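Long-range contact in cDNA FLJ56608, highly similar to Homo sapiens chloride channel, calcium activated, family member 1 (CLCA1), mRNA (Homo sapiens, PDB 6PYO), which may mediate calcium-activated chloride conductance and regulate mucus production by goblet cells, and is represented here by its von Willebrand factor type A domain: residues A[104-117]-A[130-144]. Sequence-based numbering, arbitrary orientation.
Sequences TDGSEIVLLTDGED and SGAIIHTVALGPSAA
Strands 108-113 and 133-138 run parallel, their axes 4.6 Å apart at closest and 19° from aligned, with Glu108 beside Ile133 and Leu112 beside Val137. Backbone hydrogen bonds alternate between the two strands: Ile133 N gives to Ser107 O, Ile109 N to Ile133 O, and so on to Leu139 N, which gives to Thr113 O. Ahead of the strands, Thr104 OG1 donates to Ser130 O at the end of helix 124-130 (2.8 Å). Gly131, at positive phi, lies against Asp105, where a side chain would clash.

On one face, His135 NE2 donates to the anti lone pair of Glu108 OE1 (2.7 Å). The carboxylate lies at the ring's edge, its plane turned 76° from the ring. Arg7 pairs with OE2 and Leu157 N with ND1, so both groups are held at two points. On the buried face, Ile109 CG2, anti to the backbone N, meets Ile134 CG2 (4.1 Å), while Ile109 CD1 reaches Ala132 CB; branched aliphatics suit this layer, where Ile109 packs on Leu91 and Ile98 of helix 87-99 and Leu111 on Leu147 and Leu150 of helix 145-152.

Beyond the strands, Gly115 leaves room for Ala143, and Gly115 O accepts from Ala144 N. Asp114 OD1 closes an Asx turn on Glu116 N (3.0 Å), while OD2, salt-bridged to Arg24, hydrogen-bonds Ser18 OG, a calcium ligand, from the second shell. This right-handed beta-alpha-beta unit belongs to the Rossmann-like VWA fold, whose metal site lies at the C-terminal ends of the parallel strands.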
ATOM      1  N   THR A 104      -3.856  10.632  -9.396  1.00 40.02           N
ATOM      2  CA  THR A 104      -3.766  10.131  -8.035  1.00 35.55           C
ATOM      3  C   THR A 104      -4.683  10.877  -7.073  1.00 33.63           C
ATOM      4  O   THR A 104      -5.025  10.336  -6.016  1.00 36.06           O
ATOM      5  CB  THR A 104      -2.318  10.221  -7.534  1.00 39.94           C
ATOM      6  OG1 THR A 104      -1.762  11.495  -7.896  1.00 36.97           O
ATOM      7  CG2 THR A 104      -1.480   9.128  -8.149  1.00 39.96           C
ATOM      8  N   ASP A 105      -5.135  12.072  -7.428  1.00 39.52           N
ATOM      9  CA  ASP A 105      -6.038  12.827  -6.542  1.00 45.47           C
ATOM     10  C   ASP A 105      -7.334  12.049  -6.295  1.00 39.71           C
ATOM     11  O   ASP A 105      -8.105  11.786  -7.220  1.00 42.39           O
ATOM     12  CB  ASP A 105      -6.346  14.202  -7.144  1.00 46.38           C
ATOM     13  CG  ASP A 105      -6.704  15.277  -6.074  1.00 59.59           C
ATOM     14  OD1 ASP A 105      -7.267  14.947  -4.989  1.00 52.15           O
ATOM     15  OD2 ASP A 105      -6.423  16.474  -6.336  1.00 59.91           O
ATOM     16  N   GLY A 106      -7.583  11.701  -5.044  1.00 37.20           N
ATOM     17  CA  GLY A 106      -8.697  10.855  -4.687  1.00 34.00           C
ATOM     18  C   GLY A 106      -8.474   9.366  -4.842  1.00 34.59           C
ATOM     19  O   GLY A 106      -9.381   8.594  -4.522  1.00 37.54           O
ATOM     20  N   SER A 107      -7.312   8.933  -5.330  1.00 38.68           N
ATOM     21  CA  SER A 107      -6.920   7.535  -5.243  1.00 36.41           C
ATOM     22  C   SER A 107      -6.456   7.206  -3.824  1.00 35.57           C
ATOM     23  O   SER A 107      -6.156   8.088  -3.021  1.00 38.06           O
ATOM     24  CB  SER A 107      -5.823   7.216  -6.266  1.00 35.77           C
ATOM     25  OG  SER A 107      -4.576   7.756  -5.869  1.00 41.47           O
ATOM     26  N   GLU A 108      -6.458   5.918  -3.506  1.00 35.35           N
ATOM     27  CA  GLU A 108      -6.076   5.421  -2.201  1.00 33.64           C
ATOM     28  C   GLU A 108      -4.833   4.521  -2.266  1.00 29.32           C
ATOM     29  O   GLU A 108      -4.672   3.723  -3.198  1.00 35.59           O
ATOM     30  CB  GLU A 108      -7.230   4.658  -1.597  1.00 29.67           C
ATOM     31  CG  GLU A 108      -8.504   5.535  -1.323  1.00 36.88           C
ATOM     32  CD  GLU A 108      -9.706   4.697  -0.969  1.00 32.52           C
ATOM     33  OE1 GLU A 108      -9.806   4.251   0.201  1.00 35.26           O
ATOM     34  OE2 GLU A 108     -10.543   4.425  -1.879  1.00 36.61           O
ATOM     35  N   ILE A 109      -3.964   4.663  -1.265  1.00 36.12           N
ATOM     36  CA  ILE A 109      -2.878   3.728  -0.965  1.00 32.65           C
ATOM     37  C   ILE A 109      -3.215   3.028   0.356  1.00 37.60           C
ATOM     38  O   ILE A 109      -3.660   3.671   1.317  1.00 36.07           O
ATOM     39  CB  ILE A 109      -1.534   4.461  -0.883  1.00 41.02           C
ATOM     40  CG1 ILE A 109      -0.946   4.701  -2.277  1.00 43.85           C
ATOM     41  CG2 ILE A 109      -0.582   3.660  -0.033  1.00 34.68           C
ATOM     42  CD1 ILE A 109      -1.809   5.474  -3.187  1.00 43.44           C
ATOM     43  N   VAL A 110      -3.101   1.709   0.380  1.00 28.66           N
ATOM     44  CA  VAL A 110      -3.161   0.939   1.619  1.00 27.95           C
ATOM     45  C   VAL A 110      -1.706   0.551   1.913  1.00 38.20           C
ATOM     46  O   VAL A 110      -1.139  -0.329   1.247  1.00 32.04           O
ATOM     47  CB  VAL A 110      -4.081  -0.284   1.512  1.00 27.57           C
ATOM     48  CG1 VAL A 110      -4.084  -1.067   2.819  1.00 33.97           C
ATOM     49  CG2 VAL A 110      -5.545   0.175   1.178  1.00 33.45           C
ATOM     50  N   LEU A 111      -1.109   1.209   2.898  1.00 31.65           N
ATOM     51  CA  LEU A 111       0.294   1.030   3.279  1.00 33.12           C
ATOM     52  C   LEU A 111       0.371   0.083   4.466  1.00 34.79           C
ATOM     53  O   LEU A 111      -0.017   0.443   5.588  1.00 36.92           O
ATOM     54  CB  LEU A 111       0.930   2.373   3.621  1.00 32.50           C
ATOM     55  CG  LEU A 111       2.414   2.363   4.017  1.00 32.70           C
ATOM     56  CD1 LEU A 111       3.229   1.579   2.985  1.00 34.67           C
ATOM     57  CD2 LEU A 111       2.891   3.800   4.126  1.00 32.43           C
ATOM     58  N   LEU A 112       0.848  -1.136   4.224  1.00 34.19           N
ATOM     59  CA  LEU A 112       0.955  -2.139   5.274  1.00 34.86           C
ATOM     60  C   LEU A 112       2.452  -2.237   5.618  1.00 32.86           C
ATOM     61  O   LEU A 112       3.276  -2.648   4.775  1.00 32.96           O
ATOM     62  CB  LEU A 112       0.360  -3.484   4.840  1.00 36.87           C
ATOM     63  CG  LEU A 112      -1.122  -3.472   4.373  1.00 38.85           C
ATOM     64  CD1 LEU A 112      -1.661  -4.846   4.030  1.00 41.76           C
ATOM     65  CD2 LEU A 112      -2.029  -2.865   5.407  1.00 43.90           C
ATOM     66  N   THR A 113       2.813  -1.806   6.821  1.00 35.91           N
ATOM     67  CA  THR A 113       4.244  -1.761   7.147  1.00 38.00           C
ATOM     68  C   THR A 113       4.427  -1.799   8.649  1.00 42.05           C
ATOM     69  O   THR A 113       3.522  -1.415   9.403  1.00 39.98           O
ATOM     70  CB  THR A 113       4.905  -0.487   6.596  1.00 39.26           C
ATOM     71  OG1 THR A 113       6.288  -0.405   6.970  1.00 40.29           O
ATOM     72  CG2 THR A 113       4.187   0.741   7.191  1.00 33.66           C
ATOM     73  N   ASP A 114       5.643  -2.215   9.085  1.00 39.96           N
ATOM     74  CA  ASP A 114       5.993  -2.021  10.494  1.00 42.27           C
ATOM     75  C   ASP A 114       6.397  -0.579  10.793  1.00 41.50           C
ATOM     76  O   ASP A 114       6.529  -0.210  11.967  1.00 48.98           O
ATOM     77  CB  ASP A 114       7.093  -3.003  10.972  1.00 46.18           C
ATOM     78  CG  ASP A 114       8.414  -2.897  10.225  1.00 40.96           C
ATOM     79  OD1 ASP A 114       8.803  -1.839   9.700  1.00 42.00           O
ATOM     80  OD2 ASP A 114       9.086  -3.932  10.187  1.00 46.27           O
ATOM     81  N   GLY A 115       6.596   0.248   9.770  1.00 38.55           N
ATOM     82  CA  GLY A 115       6.870   1.654   9.976  1.00 42.70           C
ATOM     83  C   GLY A 115       8.268   2.002  10.436  1.00 46.70           C
ATOM     84  O   GLY A 115       8.529   3.172  10.729  1.00 50.22           O
ATOM     85  N   GLU A 116       9.193   1.045  10.447  1.00 52.07           N
ATOM     86  CA  GLU A 116      10.555   1.267  10.929  1.00 41.48           C
ATOM     87  C   GLU A 116      11.389   1.852   9.796  1.00 45.99           C
ATOM     88  O   GLU A 116      12.222   1.187   9.177  1.00 45.23           O
ATOM     89  CB  GLU A 116      11.120  -0.038  11.459  1.00 44.99           C
ATOM     90  CG  GLU A 116      10.352  -0.477  12.666  1.00 41.43           C
ATOM     91  CD  GLU A 116      10.699  -1.851  13.150  1.00 47.24           C
ATOM     92  OE1 GLU A 116      11.613  -2.452  12.558  1.00 53.99           O
ATOM     93  OE2 GLU A 116      10.053  -2.324  14.128  1.00 54.25           O
ATOM     94  N   ASP A 117      11.151   3.140   9.538  1.00 45.52           N
ATOM     95  CA  ASP A 117      11.754   3.878   8.433  1.00 51.60           C
ATOM     96  C   ASP A 117      11.817   5.342   8.841  1.00 59.66           C
ATOM     97  O   ASP A 117      10.776   5.941   9.140  1.00 55.08           O
ATOM     98  CB  ASP A 117      10.924   3.706   7.168  1.00 50.18           C
ATOM     99  CG  ASP A 117      11.518   4.416   5.969  1.00 53.76           C
ATOM    100  OD1 ASP A 117      12.549   5.137   6.090  1.00 53.30           O
ATOM    101  OD2 ASP A 117      10.931   4.242   4.879  1.00 46.89           O
ATOM    102  N   SER A 130       0.244  14.611  -4.573  1.00 47.16           N
ATOM    103  CA  SER A 130      -0.459  13.562  -5.303  1.00 43.48           C
ATOM    104  C   SER A 130      -1.966  13.676  -5.126  1.00 40.39           C
ATOM    105  O   SER A 130      -2.711  13.344  -6.049  1.00 40.29           O
ATOM    106  CB  SER A 130       0.025  12.183  -4.864  1.00 40.54           C
ATOM    107  OG  SER A 130      -0.488  11.796  -3.599  1.00 39.85           O
ATOM    108  N   GLY A 131      -2.419  14.152  -3.960  1.00 41.81           N
ATOM    109  CA  GLY A 131      -3.822  14.135  -3.610  1.00 45.29           C
ATOM    110  C   GLY A 131      -4.336  12.766  -3.237  1.00 43.84           C
ATOM    111  O   GLY A 131      -5.538  12.625  -2.990  1.00 40.30           O
ATOM    112  N   ALA A 132      -3.462  11.754  -3.228  1.00 38.60           N
ATOM    113  CA  ALA A 132      -3.824  10.419  -2.798  1.00 35.46           C
ATOM    114  C   ALA A 132      -4.175  10.425  -1.316  1.00 36.65           C
ATOM    115  O   ALA A 132      -3.791  11.315  -0.559  1.00 40.31           O
ATOM    116  CB  ALA A 132      -2.687   9.425  -3.070  1.00 38.79           C
ATOM    117  N   ILE A 133      -4.944   9.421  -0.929  1.00 38.10           N
ATOM    118  CA  ILE A 133      -5.356   9.158   0.447  1.00 37.45           C
ATOM    119  C   ILE A 133      -4.518   7.989   0.909  1.00 42.73           C
ATOM    120  O   ILE A 133      -4.623   6.905   0.328  1.00 38.58           O
ATOM    121  CB  ILE A 133      -6.847   8.786   0.504  1.00 36.65           C
ATOM    122  CG1 ILE A 133      -7.730   9.916  -0.025  1.00 36.06           C
ATOM    123  CG2 ILE A 133      -7.328   8.396   1.888  1.00 31.65           C
ATOM    124  CD1 ILE A 133      -9.024   9.369  -0.754  1.00 32.65           C
ATOM    125  N   ILE A 134      -3.684   8.173   1.924  1.00 36.31           N
ATOM    126  CA  ILE A 134      -2.841   7.088   2.404  1.00 32.58           C
ATOM    127  C   ILE A 134      -3.432   6.516   3.697  1.00 34.83           C
ATOM    128  O   ILE A 134      -3.426   7.169   4.744  1.00 41.50           O
ATOM    129  CB  ILE A 134      -1.392   7.548   2.605  1.00 39.64           C
ATOM    130  CG1 ILE A 134      -0.809   8.110   1.306  1.00 45.43           C
ATOM    131  CG2 ILE A 134      -0.540   6.378   3.012  1.00 32.88           C
ATOM    132  CD1 ILE A 134       0.329   9.073   1.509  1.00 68.10           C
ATOM    133  N   HIS A 135      -3.948   5.291   3.621  1.00 33.13           N
ATOM    134  CA  HIS A 135      -4.296   4.485   4.785  1.00 28.24           C
ATOM    135  C   HIS A 135      -3.042   3.739   5.220  1.00 40.79           C
ATOM    136  O   HIS A 135      -2.326   3.178   4.382  1.00 39.68           O
ATOM    137  CB  HIS A 135      -5.391   3.486   4.432  1.00 28.88           C
ATOM    138  CG  HIS A 135      -6.563   4.095   3.724  1.00 36.76           C
ATOM    139  ND1 HIS A 135      -7.422   4.987   4.337  1.00 35.38           N
ATOM    140  CD2 HIS A 135      -7.057   3.898   2.477  1.00 33.80           C
ATOM    141  CE1 HIS A 135      -8.373   5.337   3.487  1.00 38.26           C
ATOM    142  NE2 HIS A 135      -8.146   4.726   2.336  1.00 36.64           N
ATOM    143  N   THR A 136      -2.768   3.742   6.517  1.00 35.11           N
ATOM    144  CA  THR A 136      -1.606   3.060   7.078  1.00 39.49           C
ATOM    145  C   THR A 136      -2.080   2.017   8.079  1.00 43.97           C
ATOM    146  O   THR A 136      -2.982   2.277   8.881  1.00 42.00           O
ATOM    147  CB  THR A 136      -0.631   4.060   7.731  1.00 39.69           C
ATOM    148  OG1 THR A 136      -1.286   4.786   8.784  1.00 46.60           O
ATOM    149  CG2 THR A 136      -0.118   5.053   6.713  1.00 36.64           C
ATOM    150  N   VAL A 137      -1.518   0.822   7.977  1.00 37.25           N
ATOM    151  CA  VAL A 137      -1.664  -0.231   8.966  1.00 35.32           C
ATOM    152  C   VAL A 137      -0.261  -0.493   9.516  1.00 50.67           C
ATOM    153  O   VAL A 137       0.639  -0.959   8.788  1.00 44.04           O
ATOM    154  CB  VAL A 137      -2.292  -1.501   8.391  1.00 46.98           C
ATOM    155  CG1 VAL A 137      -2.671  -2.449   9.526  1.00 48.74           C
ATOM    156  CG2 VAL A 137      -3.538  -1.172   7.575  1.00 48.22           C
ATOM    157  N   ALA A 138      -0.066  -0.141  10.784  1.00 47.05           N
ATOM    158  CA  ALA A 138       1.197  -0.354  11.475  1.00 51.43           C
ATOM    159  C   ALA A 138       1.237  -1.787  11.983  1.00 56.96           C
ATOM    160  O   ALA A 138       0.360  -2.198  12.740  1.00 53.31           O
ATOM    161  CB  ALA A 138       1.339   0.641  12.624  1.00 57.95           C
ATOM    162  N   LEU A 139       2.225  -2.566  11.546  1.00 52.73           N
ATOM    163  CA  LEU A 139       2.274  -3.981  11.898  1.00 54.60           C
ATOM    164  C   LEU A 139       3.297  -4.271  12.991  1.00 52.93           C
ATOM    165  O   LEU A 139       3.399  -5.408  13.461  1.00 55.21           O
ATOM    166  CB  LEU A 139       2.565  -4.805  10.634  1.00 55.42           C
ATOM    167  CG  LEU A 139       1.414  -4.663   9.623  1.00 48.74           C
ATOM    168  CD1 LEU A 139       1.784  -5.115   8.255  1.00 50.02           C
ATOM    169  CD2 LEU A 139       0.174  -5.424  10.136  1.00 54.29           C
ATOM    170  N   GLY A 140       4.041  -3.270  13.412  1.00 51.74           N
ATOM    171  CA  GLY A 140       4.910  -3.399  14.547  1.00 58.55           C
ATOM    172  C   GLY A 140       4.635  -2.268  15.511  1.00 61.04           C
ATOM    173  O   GLY A 140       3.848  -1.357  15.218  1.00 59.06           O
ATOM    174  N   PRO A 141       5.292  -2.299  16.676  1.00 65.23           N
ATOM    175  CA  PRO A 141       5.096  -1.249  17.685  1.00 62.70           C
ATOM    176  C   PRO A 141       6.099  -0.112  17.618  1.00 56.56           C
ATOM    177  O   PRO A 141       5.932   0.882  18.339  1.00 62.72           O
ATOM    178  CB  PRO A 141       5.255  -2.024  19.001  1.00 62.62           C
ATOM    179  CG  PRO A 141       6.354  -3.027  18.660  1.00 57.31           C
ATOM    180  CD  PRO A 141       6.168  -3.379  17.170  1.00 58.47           C
ATOM    181  N   SER A 142       7.132  -0.223  16.784  1.00 54.97           N
ATOM    182  CA  SER A 142       8.170   0.791  16.690  1.00 50.53           C
ATOM    183  C   SER A 142       8.011   1.649  15.446  1.00 51.14           C
ATOM    184  O   SER A 142       9.006   2.127  14.890  1.00 58.39           O
ATOM    185  CB  SER A 142       9.553   0.134  16.708  1.00 59.20           C
ATOM    186  OG  SER A 142       9.594  -0.907  17.673  1.00 75.00           O
ATOM    187  N   ALA A 143       6.775   1.843  14.995  1.00 53.74           N
ATOM    188  CA  ALA A 143       6.520   2.676  13.827  1.00 48.34           C
ATOM    189  C   ALA A 143       7.026   4.093  14.049  1.00 47.05           C
ATOM    190  O   ALA A 143       6.724   4.717  15.067  1.00 58.77           O
ATOM    191  CB  ALA A 143       5.014   2.705  13.527  1.00 50.49           C
ATOM    192  N   ALA A 144       7.762   4.621  13.076  1.00 45.33           N
ATOM    193  CA  ALA A 144       8.102   6.037  13.096  1.00 51.88           C
ATOM    194  C   ALA A 144       6.824   6.879  13.280  1.00 59.71           C
ATOM    195  O   ALA A 144       5.732   6.415  12.930  1.00 57.61           O
ATOM    196  CB  ALA A 144       8.830   6.407  11.782  1.00 45.79           C
TER
HETATM  197  O   HOH W   1      -7.177  14.612  -2.565  1.00 49.42           O
HETATM  198  O   HOH W   2       7.415  -1.450  14.042  1.00 49.56           O